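Local coordinates for protein L-asparaginase 1 (Escherichia coli, PDB 6NXC) that catalyses the hydrolysis of L-asparagine to L-aspartate and ammonium, as a homotetrameric cytoplasmic enzyme under allosteric control by its own substrate, at residues T181-A186 with D190-P195; E279-G284 with T341-M346; S25-Y30 with K96-D101. The protein carries 1 engineered substitution. One frame throughout, in Å; residues are numbered along the deposited sequence.

Interaction 1: T181-A186 with D190-P195; sequences TAKAHA and DAFASP. Engineered in segment 181-186: A182 (natural residue Thr). With EDO (1,2-ethanediol), chain R.
A182 and A193 face each other as the hydrogen-bonded pair of a short antiparallel hairpin, with K183 and F192 as the neighbouring non-hydrogen-bonded pair. A182 N donates to A193 O and A193 N returns the bond to A182 O, both at 2.9 Å. Past the strands, A191 O takes two donors: A184 N at 2.7 Å, nearly in line with the C=O, and H185 N at 3.0 Å, tilted 32° from the carbonyl plane. A CA-H...O contact runs from T181 CA to A193 O at 3.2 Å.

Among the apolar groups, K183 CG lies over one face of the F192 ring, and K183 CB is 3.7 Å from F192 CE1. Beyond the strand end A184 CB comes to 4.0 Å from A193 CB; small methyl groups let the two chains meet in ordinary van der Waals contact. F192 also meets F171 edge-to-face.

Among the polar side chains, H185 turns a ring edge to D190 O, with CD2 3.2 Å away, and its ND1 bonds S295 of the second subunit. K183, extended throughout with CG anti to the backbone N (chi1 -171°), carries NZ to D112, T111 and O1 of an ethanediol, probably from the crystallisation liquor, which donates to A186 O.

A182 is an engineered alanine in place of threonine, beside the bound allosteric asparagine. The backbone bonds thus hold in one hairpin a lysine directed at the substrate-binding residues T111 and D112 and a residue of the allosteric pocket, consistent with communication between the two sites.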
loop_
_atom_site.group_PDB
_atom_site.type_symbol
_atom_site.label_atom_id
_atom_site.label_comp_id
_atom_site.label_asym_id
_atom_site.label_seq_id
_atom_site.Cartn_x
_atom_site.Cartn_y
_atom_site.Cartn_z
ATOM N N THR B 181 -2.683 -9.894 -15.009
ATOM C CA THR B 181 -3.505 -8.738 -14.609
ATOM C C THR B 181 -4.953 -9.108 -14.344
ATOM O O THR B 181 -5.497 -10.137 -14.875
ATOM C CB THR B 181 -3.569 -7.613 -15.618
ATOM O OG1 THR B 181 -4.141 -8.099 -16.827
ATOM C CG2 THR B 181 -2.231 -7.018 -15.860
ATOM N N ALA B 182 -5.587 -8.248 -13.557
ATOM C CA ALA B 182 -7.055 -8.357 -13.315
ATOM C C ALA B 182 -7.521 -6.924 -13.047
ATOM O O ALA B 182 -6.724 -6.113 -12.449
ATOM C CB ALA B 182 -7.383 -9.253 -12.166
ATOM N N LYS B 183 -8.734 -6.610 -13.449
ATOM C CA LYS B 183 -9.322 -5.305 -13.093
ATOM C C LYS B 183 -9.735 -5.420 -11.642
ATOM O O LYS B 183 -10.770 -5.968 -11.436
ATOM C CB LYS B 183 -10.533 -4.885 -13.915
ATOM C CG LYS B 183 -11.011 -3.468 -13.694
ATOM C CD LYS B 183 -12.062 -3.096 -14.759
ATOM C CE LYS B 183 -12.707 -1.766 -14.503
ATOM N NZ LYS B 183 -13.671 -1.402 -15.587
ATOM N N ALA B 184 -9.059 -4.747 -10.743
ATOM C CA ALA B 184 -9.255 -4.940 -9.289
ATOM C C ALA B 184 -10.047 -3.769 -8.717
ATOM O O ALA B 184 -10.647 -3.923 -7.644
ATOM C CB ALA B 184 -7.919 -5.095 -8.624
ATOM N N HIS B 185 -9.985 -2.562 -9.300
ATOM C CA HIS B 185 -10.593 -1.360 -8.681
ATOM C C HIS B 185 -11.559 -0.776 -9.703
ATOM O O HIS B 185 -11.067 -0.066 -10.550
ATOM C CB HIS B 185 -9.492 -0.368 -8.170
ATOM C CG HIS B 185 -8.521 -1.024 -7.241
ATOM N ND1 HIS B 185 -8.915 -1.596 -6.030
ATOM C CD2 HIS B 185 -7.221 -1.345 -7.416
ATOM C CE1 HIS B 185 -7.889 -2.208 -5.464
ATOM N NE2 HIS B 185 -6.791 -2.044 -6.277
ATOM N N ALA B 186 -12.884 -0.939 -9.551
ATOM C CA ALA B 186 -13.800 -0.585 -10.651
ATOM C C ALA B 186 -13.858 0.927 -10.799
ATOM O O ALA B 186 -14.168 1.363 -11.906
ATOM C CB ALA B 186 -15.167 -1.124 -10.346
ATOM N N ASP B 190 -6.249 3.655 -10.753
ATOM C CA ASP B 190 -5.394 2.399 -10.650
ATOM C C ASP B 190 -6.314 1.177 -10.822
ATOM O O ASP B 190 -6.377 0.352 -9.947
ATOM C CB ASP B 190 -4.722 2.410 -9.262
ATOM C CG ASP B 190 -5.710 2.420 -8.089
ATOM O OD1 ASP B 190 -6.905 2.837 -8.255
ATOM O OD2 ASP B 190 -5.337 1.963 -6.997
ATOM N N ALA B 191 -7.016 1.023 -11.918
ATOM C CA ALA B 191 -8.085 0.007 -12.052
ATOM C C ALA B 191 -7.491 -1.388 -11.991
ATOM O O ALA B 191 -8.137 -2.344 -11.615
ATOM C CB ALA B 191 -8.714 0.288 -13.393
ATOM N N PHE B 192 -6.259 -1.530 -12.518
ATOM C CA PHE B 192 -5.716 -2.906 -12.749
ATOM C C PHE B 192 -4.698 -3.237 -11.643
ATOM O O PHE B 192 -3.891 -2.377 -11.284
ATOM C CB PHE B 192 -5.113 -2.968 -14.142
ATOM C CG PHE B 192 -6.186 -2.988 -15.215
ATOM C CD1 PHE B 192 -6.862 -4.149 -15.469
ATOM C CD2 PHE B 192 -6.590 -1.833 -15.819
ATOM C CE1 PHE B 192 -7.891 -4.234 -16.400
ATOM C CE2 PHE B 192 -7.681 -1.877 -16.668
ATOM C CZ PHE B 192 -8.350 -3.059 -16.919
ATOM N N ALA B 193 -4.567 -4.513 -11.333
ATOM C CA ALA B 193 -3.428 -4.988 -10.565
ATOM C C ALA B 193 -2.881 -6.268 -11.184
ATOM O O ALA B 193 -3.573 -6.908 -12.026
ATOM C CB ALA B 193 -3.920 -5.188 -9.181
ATOM N N SER B 194 -1.733 -6.640 -10.674
ATOM C CA SER B 194 -0.996 -7.870 -11.009
ATOM C C SER B 194 -0.716 -8.545 -9.661
ATOM O O SER B 194 0.295 -8.349 -9.067
ATOM C CB SER B 194 0.229 -7.448 -11.707
ATOM O OG SER B 194 0.952 -8.576 -11.969
ATOM N N PRO B 195 -1.679 -9.244 -9.063
ATOM C CA PRO B 195 -1.604 -9.545 -7.658
ATOM C C PRO B 195 -0.498 -10.522 -7.290
ATOM O O PRO B 195 -0.033 -10.470 -6.148
ATOM C CB PRO B 195 -3.000 -10.093 -7.267
ATOM C CG PRO B 195 -3.807 -10.141 -8.490
ATOM C CD PRO B 195 -2.985 -9.588 -9.645
HETATM C C1 EDO R . -15.748 1.211 -14.790
HETATM O O1 EDO R . -15.040 0.218 -14.091
HETATM C C2 EDO R . -16.602 0.763 -15.959
HETATM O O2 EDO R . -17.326 -0.525 -15.822
#

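Interaction 2: E279-G284 with T341-M346; sequences EASDRG and TIRKAM
R343 reaches from helix 339-346 to the end of helix 271-282, where S281 receives it. Its CB points toward the other segment, and CG stands anti to the carbonyl carbon (chi1 -73°), which starts the chain out from the helix. From CG to NE the chain is extended, spanning the distance between segments whose nearest CA atoms, those of G284 and R343, are 10.0 Å apart. NE meets a water at 3.1 Å, weakly, the water accepting; the same water lies 2.9 Å from S281 OG. At the tip, NH2 donates to S281 O over 2.9 Å. It arrives in the carbonyl plane, on a lone pair, although the bond is bent to 139° at the hydrogen and the oxygen sits 23° out of the guanidinium plane. NH2 also passes 3.7 Å from S281 CB and bonds to I285 O, so one nitrogen grips two carbonyls of the turn.

S281 O also accepts from G284 N at 3.0 Å. An arginine suits this place because it combines length with several donors for the carbonyls of S281 and I285, at and just beyond the helix end. An alanine here would probably leave S281 O and I285 O without their bond from the neighbouring helix and the bridging water without its NE partner.

G284, whose positive phi is readily adopted by a residue lacking a side chain, is the C-prime residue of a Schellman motif, with I285 N bonded to A280 O; the arginine thus ties helix 339-346 to a Schellman-closed helix end at the surface of the C-terminal domain.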
loop_
_atom_site.group_PDB
_atom_site.type_symbol
_atom_site.label_atom_id
_atom_site.label_comp_id
_atom_site.label_asym_id
_atom_site.label_seq_id
_atom_site.Cartn_x
_atom_site.Cartn_y
_atom_site.Cartn_z
ATOM N N GLU B 279 -16.743 -37.614 -11.678
ATOM C CA GLU B 279 -17.541 -37.998 -12.886
ATOM C C GLU B 279 -17.066 -37.079 -14.029
ATOM O O GLU B 279 -16.967 -37.507 -15.171
ATOM C CB GLU B 279 -19.039 -37.848 -12.591
ATOM C CG GLU B 279 -19.922 -38.215 -13.791
ATOM C CD GLU B 279 -21.431 -38.015 -13.681
ATOM O OE1 GLU B 279 -21.969 -37.986 -12.539
ATOM O OE2 GLU B 279 -22.085 -37.916 -14.758
ATOM N N ALA B 280 -16.861 -35.800 -13.742
ATOM C CA ALA B 280 -16.576 -34.828 -14.818
ATOM C C ALA B 280 -15.234 -35.202 -15.410
ATOM O O ALA B 280 -15.087 -35.296 -16.655
ATOM C CB ALA B 280 -16.699 -33.423 -14.245
ATOM N N SER B 281 -14.205 -35.483 -14.595
ATOM C CA SER B 281 -12.875 -35.775 -15.112
ATOM C C SER B 281 -12.883 -37.136 -15.841
ATOM O O SER B 281 -12.210 -37.267 -16.903
ATOM C CB SER B 281 -11.851 -35.634 -14.052
ATOM O OG SER B 281 -11.690 -34.208 -13.735
ATOM N N ASP B 282 -13.656 -38.092 -15.323
ATOM C CA ASP B 282 -13.944 -39.385 -16.022
ATOM C C ASP B 282 -14.402 -39.124 -17.469
ATOM O O ASP B 282 -13.970 -39.854 -18.341
ATOM C CB ASP B 282 -14.939 -40.227 -15.202
ATOM C CG ASP B 282 -14.311 -40.811 -13.927
ATOM O OD1 ASP B 282 -13.059 -40.729 -13.817
ATOM O OD2 ASP B 282 -15.082 -41.338 -13.024
ATOM N N ARG B 283 -15.322 -38.194 -17.690
ATOM C CA ARG B 283 -15.884 -37.892 -19.019
ATOM C C ARG B 283 -15.005 -36.976 -19.840
ATOM O O ARG B 283 -15.482 -36.594 -20.923
ATOM C CB ARG B 283 -17.255 -37.242 -18.902
ATOM C CG ARG B 283 -18.337 -38.192 -18.436
ATOM C CD ARG B 283 -19.468 -37.389 -17.840
ATOM N NE ARG B 283 -20.796 -37.906 -18.145
ATOM C CZ ARG B 283 -21.403 -38.914 -17.526
ATOM N NH1 ARG B 283 -20.796 -39.596 -16.565
ATOM N NH2 ARG B 283 -22.625 -39.262 -17.901
ATOM N N GLY B 284 -13.777 -36.675 -19.415
ATOM C CA GLY B 284 -12.787 -35.977 -20.248
ATOM C C GLY B 284 -12.829 -34.467 -20.016
ATOM O O GLY B 284 -12.073 -33.722 -20.707
ATOM N N THR B 341 -2.706 -34.257 -22.127
ATOM C CA THR B 341 -1.701 -33.224 -22.422
ATOM C C THR B 341 -2.240 -31.857 -21.989
ATOM O O THR B 341 -1.427 -31.063 -21.523
ATOM C CB THR B 341 -1.313 -33.161 -23.900
ATOM O OG1 THR B 341 -0.791 -34.436 -24.286
ATOM C CG2 THR B 341 -0.289 -32.094 -24.162
ATOM N N ILE B 342 -3.520 -31.598 -22.221
ATOM C CA ILE B 342 -4.125 -30.319 -21.708
ATOM C C ILE B 342 -3.999 -30.217 -20.177
ATOM O O ILE B 342 -3.635 -29.104 -19.648
ATOM C CB ILE B 342 -5.565 -30.159 -22.211
ATOM C CG1 ILE B 342 -5.513 -30.037 -23.736
ATOM C CG2 ILE B 342 -6.178 -28.951 -21.582
ATOM C CD1 ILE B 342 -6.848 -30.133 -24.390
ATOM N N ARG B 343 -4.271 -31.311 -19.464
ATOM C CA ARG B 343 -4.253 -31.302 -17.996
ATOM C C ARG B 343 -2.843 -30.970 -17.579
ATOM O O ARG B 343 -2.665 -30.249 -16.577
ATOM C CB ARG B 343 -4.769 -32.618 -17.378
ATOM C CG ARG B 343 -6.278 -32.817 -17.498
ATOM C CD ARG B 343 -6.756 -34.224 -17.079
ATOM N NE ARG B 343 -8.219 -34.236 -17.090
ATOM C CZ ARG B 343 -8.984 -35.265 -17.464
ATOM N NH1 ARG B 343 -8.446 -36.439 -17.754
ATOM N NH2 ARG B 343 -10.304 -35.179 -17.417
ATOM N N LYS B 344 -1.852 -31.599 -18.218
ATOM C CA LYS B 344 -0.455 -31.386 -17.782
ATOM C C LYS B 344 -0.068 -29.918 -18.056
ATOM O O LYS B 344 0.655 -29.319 -17.267
ATOM C CB LYS B 344 0.468 -32.369 -18.522
ATOM C CG LYS B 344 1.923 -31.951 -18.623
ATOM C CD LYS B 344 2.886 -33.128 -18.889
ATOM C CE LYS B 344 4.187 -33.002 -18.122
ATOM N NZ LYS B 344 5.192 -33.973 -18.619
ATOM N N ALA B 345 -0.444 -29.399 -19.208
ATOM C CA ALA B 345 -0.029 -28.068 -19.689
ATOM C C ALA B 345 -0.695 -27.006 -18.796
ATOM O O ALA B 345 -0.057 -25.921 -18.593
ATOM C CB ALA B 345 -0.466 -27.822 -21.126
ATOM N N MET B 346 -1.845 -27.305 -18.239
ATOM C CA MET B 346 -2.546 -26.282 -17.434
ATOM C C MET B 346 -1.699 -25.957 -16.189
ATOM O O MET B 346 -1.729 -24.818 -15.763
ATOM C CB MET B 346 -3.964 -26.722 -17.037
ATOM C CG MET B 346 -4.941 -26.525 -18.126
ATOM S SD MET B 346 -5.027 -24.836 -18.765
ATOM C CE MET B 346 -5.730 -24.002 -17.335
HETATM O O HOH W 1 -9.480 -32.659 -14.714
#

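Interaction 3: S25-Y30 with K96-D101; sequences SIYVAY and KAHYDD
Strand 25-32 and helix 85-98 come nearest at Y27 and H98, whose CA atoms are 7.8 Å apart, so side chains make the contact. Y27 lies in an extended strand; H98 lies near the end of its helix, and 99-101 keep helical angles without the regular bonds. Both CB atoms point toward the opposing segment. This helix makes the beta-alpha-beta crossover between parallel strands 68-78 and 104-108 and passes over strand 25-32 between them, so the stack joins the crossing helix to the strand it spans.

The two rings form an offset stack, centroids 4.4 Å apart and planes at 18°. Y27 has CG anti to the backbone N (chi1 -176°), which carries its ring to the helix. Over one of its faces lies H98, shifted to the rim, with CG 3.8 Å from Y27 CE1. The H98 methylene adds a CH-pi contact, CB 4.2 Å from the Y27 ring centroid and 6° off its normal. Conversely, Y27 OH stands over one face of the imidazole, 3.2 Å from H98 CE1. A water 2.8 Å from S25 OG donates to D101 O at 2.8 Å.

Both polar ends meet D94, one turn back in the helix: Y27 OH bonds its carboxylate and H98 ND1 bonds its O.

Tyrosine suits this place because its ring offers an apolar face while its hydroxyl reaches a carboxylate on the helix; histidine is flat enough to stack and still has a nitrogen for the backbone. The strand and helix are therefore joined by stacking, with hydrogen bonds to D94 at the rims that probably steady the rings.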
loop_
_atom_site.group_PDB
_atom_site.type_symbol
_atom_site.label_atom_id
_atom_site.label_comp_id
_atom_site.label_asym_id
_atom_site.label_seq_id
_atom_site.Cartn_x
_atom_site.Cartn_y
_atom_site.Cartn_z
ATOM N N SER B 25 7.434 3.378 -35.627
ATOM C CA SER B 25 6.062 3.442 -36.128
ATOM C C SER B 25 5.254 2.432 -35.340
ATOM O O SER B 25 5.525 1.220 -35.476
ATOM C CB SER B 25 6.148 3.183 -37.601
ATOM O OG SER B 25 4.900 3.351 -38.184
ATOM N N ILE B 26 4.253 2.913 -34.648
ATOM C CA ILE B 26 3.406 2.062 -33.780
ATOM C C ILE B 26 2.005 1.960 -34.393
ATOM O O ILE B 26 1.401 2.949 -34.878
ATOM C CB ILE B 26 3.381 2.603 -32.354
ATOM C CG1 ILE B 26 4.774 2.891 -31.747
ATOM C CG2 ILE B 26 2.539 1.710 -31.457
ATOM C CD1 ILE B 26 5.676 1.679 -31.732
ATOM N N TYR B 27 1.513 0.762 -34.434
ATOM C CA TYR B 27 0.139 0.487 -34.892
ATOM C C TYR B 27 -0.813 0.501 -33.695
ATOM O O TYR B 27 -0.596 -0.261 -32.690
ATOM C CB TYR B 27 0.092 -0.870 -35.571
ATOM C CG TYR B 27 -1.236 -1.259 -36.184
ATOM C CD1 TYR B 27 -1.596 -0.757 -37.442
ATOM C CD2 TYR B 27 -2.092 -2.178 -35.586
ATOM C CE1 TYR B 27 -2.766 -1.134 -38.070
ATOM C CE2 TYR B 27 -3.296 -2.552 -36.205
ATOM C CZ TYR B 27 -3.610 -2.046 -37.460
ATOM O OH TYR B 27 -4.729 -2.457 -38.132
ATOM N N VAL B 28 -1.915 1.244 -33.837
ATOM C CA VAL B 28 -2.900 1.311 -32.716
ATOM C C VAL B 28 -4.210 0.674 -33.253
ATOM O O VAL B 28 -4.794 1.236 -34.172
ATOM C CB VAL B 28 -3.121 2.752 -32.321
ATOM C CG1 VAL B 28 -4.132 2.823 -31.137
ATOM C CG2 VAL B 28 -1.857 3.471 -31.932
ATOM N N ALA B 29 -4.610 -0.400 -32.608
ATOM C CA ALA B 29 -5.872 -1.146 -32.834
ATOM C C ALA B 29 -6.894 -0.504 -31.908
ATOM O O ALA B 29 -6.903 -0.782 -30.710
ATOM C CB ALA B 29 -5.640 -2.615 -32.633
ATOM N N TYR B 30 -7.714 0.384 -32.465
ATOM C CA TYR B 30 -8.803 1.025 -31.717
ATOM C C TYR B 30 -10.016 0.038 -31.721
ATOM O O TYR B 30 -10.805 0.099 -32.608
ATOM C CB TYR B 30 -9.036 2.398 -32.300
ATOM C CG TYR B 30 -10.154 3.147 -31.610
ATOM C CD1 TYR B 30 -10.521 2.871 -30.338
ATOM C CD2 TYR B 30 -10.878 4.073 -32.339
ATOM C CE1 TYR B 30 -11.563 3.570 -29.730
ATOM C CE2 TYR B 30 -11.915 4.780 -31.757
ATOM C CZ TYR B 30 -12.228 4.558 -30.445
ATOM O OH TYR B 30 -13.298 5.218 -29.894
ATOM N N LYS B 96 -1.174 -9.842 -36.651
ATOM C CA LYS B 96 -0.387 -10.704 -37.569
ATOM C C LYS B 96 -0.380 -10.041 -38.940
ATOM O O LYS B 96 0.695 -9.934 -39.544
ATOM C CB LYS B 96 -1.008 -12.102 -37.661
ATOM C CG LYS B 96 -0.411 -13.051 -38.729
ATOM C CD LYS B 96 1.026 -13.345 -38.523
ATOM C CE LYS B 96 1.671 -14.249 -39.558
ATOM N NZ LYS B 96 3.167 -14.178 -39.459
ATOM N N ALA B 97 -1.518 -9.486 -39.359
ATOM C CA ALA B 97 -1.676 -8.744 -40.641
ATOM C C ALA B 97 -0.702 -7.598 -40.747
ATOM O O ALA B 97 -0.201 -7.370 -41.883
ATOM C CB ALA B 97 -3.077 -8.271 -40.851
ATOM N N HIS B 98 -0.384 -6.924 -39.653
ATOM C CA HIS B 98 0.418 -5.695 -39.688
ATOM C C HIS B 98 1.788 -5.931 -39.061
ATOM O O HIS B 98 2.543 -4.946 -38.947
ATOM C CB HIS B 98 -0.374 -4.581 -39.037
ATOM C CG HIS B 98 -1.617 -4.308 -39.824
ATOM N ND1 HIS B 98 -2.838 -5.001 -39.551
ATOM C CD2 HIS B 98 -1.851 -3.550 -40.927
ATOM C CE1 HIS B 98 -3.791 -4.508 -40.338
ATOM N NE2 HIS B 98 -3.220 -3.710 -41.231
ATOM N N TYR B 99 2.100 -7.127 -38.644
ATOM C CA TYR B 99 3.298 -7.396 -37.807
ATOM C C TYR B 99 4.564 -6.907 -38.454
ATOM O O TYR B 99 5.389 -6.284 -37.772
ATOM C CB TYR B 99 3.445 -8.867 -37.537
ATOM C CG TYR B 99 4.530 -9.243 -36.553
ATOM C CD1 TYR B 99 4.514 -8.875 -35.221
ATOM C CD2 TYR B 99 5.654 -9.972 -36.980
ATOM C CE1 TYR B 99 5.474 -9.288 -34.345
ATOM C CE2 TYR B 99 6.608 -10.402 -36.094
ATOM C CZ TYR B 99 6.542 -10.080 -34.755
ATOM O OH TYR B 99 7.492 -10.556 -33.928
ATOM N N ASP B 100 4.778 -7.284 -39.729
ATOM C CA ASP B 100 6.068 -6.894 -40.390
ATOM C C ASP B 100 6.167 -5.409 -40.658
ATOM O O ASP B 100 7.329 -4.923 -40.856
ATOM C CB ASP B 100 6.298 -7.697 -41.679
ATOM C CG ASP B 100 6.566 -9.169 -41.383
ATOM O OD1 ASP B 100 6.991 -9.499 -40.266
ATOM O OD2 ASP B 100 6.351 -9.977 -42.279
ATOM N N ASP B 101 5.070 -4.666 -40.643
ATOM C CA ASP B 101 5.012 -3.254 -41.093
ATOM C C ASP B 101 5.249 -2.222 -39.976
ATOM O O ASP B 101 5.407 -1.032 -40.281
ATOM C CB ASP B 101 3.681 -3.015 -41.827
ATOM C CG ASP B 101 3.531 -3.945 -43.032
ATOM O OD1 ASP B 101 4.550 -4.198 -43.696
ATOM O OD2 ASP B 101 2.457 -4.497 -43.199
HETATM O O HOH W 2 4.827 1.748 -40.444
#

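The three contacts lie far apart, with centres 26 to 37 Å from one another, and share no strand or helix. Interactions 1 and 3 belong to the N-terminal part of the chain, interaction 2 to the C-terminal domain. Interaction 1, partly buried and closest to the chain centre, is a hairpin held by main-chain bonds, buries the most surface and alone meets another subunit and the ligand sites. Interaction 3, also partly buried, pairs a strand of the large mixed sheet with a helix through aromatic faces. Interaction 2 is a surface contact between two helices, made by one charged side chain and a water.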